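Local coordinates for anabena Tic22 (Anabaena sp., PDB 4EV1), which probably acts as a chaperone in protein transport, as a Tic22-like protein associated with thylakoids, at residues E112-M117 against F130-F136. Numbering follows the deposited sequence.
Sequences EIKGAM and FKSVPMF. With EDO (1,2-ethanediol), chain F.
A chi1 of -161° at Phe-130 puts CG anti to the backbone N and brings the ring against Ala-116 and Ile-113, whereas at Phe-136 CG lies anti to the carbonyl carbon (chi1 -51°), which sets the edge of the second ring against Ala-116 and Glu-112. This is helix-on-sheet packing within the Tic22 fold: residues 112-117 lie against the start of strand 134-139, which pairs antiparallel with strand 183-188, and their short axes come within 8.8 Å; Phe-130 comes from the loop leading into the strand. The methyl of Ala-116 is central to the contact. Its CB sits over one face of the Phe-130 ring in a CH-pi contact, 4.2 Å from the centroid, and also meets Pro-134 CB at 4.0 Å. Ile-113 reaches across with CD1, which lies 3.8 Å from Phe-130 CD2 and also touches Pro-134 CD, so one methyl bridges the ring and the proline. Met-117 CE lies 3.5 Å from the backbone N of Phe-130. No hydrogen bond joins the two segments; the contact is largely apolar, and Val-186 of the neighbouring strand touches both Ala-116 and Phe-130. At the edge of the Phe-136 ring, Ala-116 CA and the carbonyl oxygen of Glu-112 lie near the ring plane; that oxygen also accepts the helical bond from Ala-116 N. The Glu-112 carboxylate, its plane 61° from the ring, brings OE1 to 3.6 Å from Phe-136 CE1. Replacing Phe-136 by an alanine would probably open a gap beside Ala-116 and leave the Glu-112 carboxylate without its aromatic neighbour. That carboxylate is held from outside the two segments, OE2 by Ser-164 OG and OE1 by the backbone N of Lys-165.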
loop_
_atom_site.group_PDB
_atom_site.type_symbol
_atom_site.label_atom_id
_atom_site.label_comp_id
_atom_site.label_asym_id
_atom_site.label_seq_id
_atom_site.Cartn_x
_atom_site.Cartn_y
_atom_site.Cartn_z
ATOM N N GLU A 112 8.441 7.865 2.978
ATOM C CA GLU A 112 8.666 7.027 1.793
ATOM C C GLU A 112 8.489 7.813 0.503
ATOM O O GLU A 112 9.153 7.538 -0.491
ATOM C CB GLU A 112 7.709 5.857 1.777
ATOM C CG GLU A 112 7.736 5.033 3.021
ATOM C CD GLU A 112 9.096 4.505 3.429
ATOM O OE1 GLU A 112 10.034 4.453 2.606
ATOM O OE2 GLU A 112 9.228 4.073 4.597
ATOM N N ILE A 113 7.597 8.792 0.499
ATOM C CA ILE A 113 7.568 9.723 -0.631
ATOM C C ILE A 113 8.928 10.447 -0.776
ATOM O O ILE A 113 9.509 10.475 -1.862
ATOM C CB ILE A 113 6.439 10.754 -0.496
ATOM C CG1 ILE A 113 5.068 10.061 -0.525
ATOM C CG2 ILE A 113 6.552 11.795 -1.616
ATOM C CD1 ILE A 113 4.729 9.512 -1.846
ATOM N N LYS A 114 9.428 10.995 0.327
ATOM C CA LYS A 114 10.726 11.710 0.340
ATOM C C LYS A 114 11.825 10.789 -0.144
ATOM O O LYS A 114 12.612 11.162 -1.021
ATOM C CB LYS A 114 11.087 12.224 1.744
ATOM C CG LYS A 114 12.205 13.305 1.737
ATOM C CD LYS A 114 12.844 13.470 3.116
ATOM C CE LYS A 114 13.973 14.498 3.095
ATOM N NZ LYS A 114 14.712 14.516 1.788
ATOM N N GLY A 115 11.859 9.572 0.410
ATOM C CA GLY A 115 12.826 8.557 0.005
ATOM C C GLY A 115 12.771 8.233 -1.464
ATOM O O GLY A 115 13.822 8.025 -2.096
ATOM N N ALA A 116 11.547 8.184 -2.018
ATOM C CA ALA A 116 11.332 7.850 -3.426
ATOM C C ALA A 116 11.912 8.924 -4.350
ATOM O O ALA A 116 12.561 8.616 -5.339
ATOM C CB ALA A 116 9.844 7.692 -3.720
ATOM N N MET A 117 11.621 10.180 -4.048
ATOM C CA MET A 117 12.162 11.305 -4.815
ATOM C C MET A 117 13.701 11.378 -4.771
ATOM O O MET A 117 14.339 11.592 -5.800
ATOM C CB MET A 117 11.528 12.600 -4.304
ATOM C CG MET A 117 10.078 12.733 -4.729
ATOM S SD MET A 117 9.275 13.904 -3.655
ATOM C CE MET A 117 8.145 14.761 -4.728
ATOM N N PHE A 130 5.671 12.923 -6.285
ATOM C CA PHE A 130 5.412 11.482 -6.442
ATOM C C PHE A 130 3.930 11.099 -6.276
ATOM O O PHE A 130 3.303 11.384 -5.254
ATOM C CB PHE A 130 6.259 10.650 -5.477
ATOM C CG PHE A 130 6.375 9.203 -5.878
ATOM C CD1 PHE A 130 7.327 8.803 -6.802
ATOM C CD2 PHE A 130 5.510 8.242 -5.343
ATOM C CE1 PHE A 130 7.443 7.452 -7.183
ATOM C CE2 PHE A 130 5.610 6.897 -5.716
ATOM C CZ PHE A 130 6.574 6.494 -6.637
ATOM N N LYS A 131 3.398 10.428 -7.294
ATOM C CA LYS A 131 2.041 9.891 -7.244
ATOM C C LYS A 131 1.998 8.429 -6.780
ATOM O O LYS A 131 2.884 7.618 -7.067
ATOM C CB LYS A 131 1.370 10.010 -8.623
ATOM C CG LYS A 131 1.344 11.435 -9.194
ATOM C CD LYS A 131 1.113 11.413 -10.704
ATOM C CE LYS A 131 0.675 12.765 -11.234
ATOM N NZ LYS A 131 0.496 12.670 -12.717
ATOM N N SER A 132 0.953 8.108 -6.058
ATOM C CA SER A 132 0.685 6.733 -5.633
ATOM C C SER A 132 1.616 6.336 -4.484
ATOM O O SER A 132 2.399 7.154 -3.964
ATOM C CB SER A 132 0.797 5.749 -6.828
ATOM O OG SER A 132 0.227 4.477 -6.518
ATOM N N VAL A 133 1.518 5.069 -4.104
ATOM C CA VAL A 133 2.281 4.520 -2.978
ATOM C C VAL A 133 3.569 3.960 -3.548
ATOM O O VAL A 133 3.520 3.101 -4.402
ATOM C CB VAL A 133 1.536 3.366 -2.312
ATOM C CG1 VAL A 133 2.320 2.805 -1.120
ATOM C CG2 VAL A 133 0.122 3.834 -1.829
ATOM N N PRO A 134 4.730 4.460 -3.103
ATOM C CA PRO A 134 5.943 3.901 -3.704
ATOM C C PRO A 134 6.273 2.513 -3.160
ATOM O O PRO A 134 5.748 2.103 -2.108
ATOM C CB PRO A 134 7.045 4.894 -3.307
ATOM C CG PRO A 134 6.527 5.603 -2.133
ATOM C CD PRO A 134 5.010 5.565 -2.179
ATOM N N MET A 135 7.064 1.791 -3.943
ATOM C CA MET A 135 7.686 0.530 -3.526
ATOM C C MET A 135 9.151 0.538 -4.004
ATOM O O MET A 135 9.516 1.248 -4.953
ATOM C CB MET A 135 6.941 -0.651 -4.120
ATOM C CG MET A 135 5.446 -0.686 -3.793
ATOM S SD MET A 135 4.651 -2.232 -4.299
ATOM C CE MET A 135 5.091 -3.270 -2.969
ATOM N N PHE A 136 9.985 -0.271 -3.374
ATOM C CA PHE A 136 11.399 -0.204 -3.608
ATOM C C PHE A 136 11.903 -1.584 -3.873
ATOM O O PHE A 136 11.613 -2.488 -3.095
ATOM C CB PHE A 136 12.104 0.410 -2.410
ATOM C CG PHE A 136 11.494 1.713 -1.974
ATOM C CD1 PHE A 136 10.481 1.735 -1.035
ATOM C CD2 PHE A 136 11.906 2.915 -2.534
ATOM C CE1 PHE A 136 9.900 2.930 -0.638
ATOM C CE2 PHE A 136 11.338 4.117 -2.128
ATOM C CZ PHE A 136 10.328 4.116 -1.175
HETATM C C1 EDO F . 5.705 2.217 4.102
HETATM O O1 EDO F . 4.313 1.964 4.200
HETATM C C2 EDO F . 6.324 2.360 5.483
HETATM O O2 EDO F . 7.203 3.431 5.682
#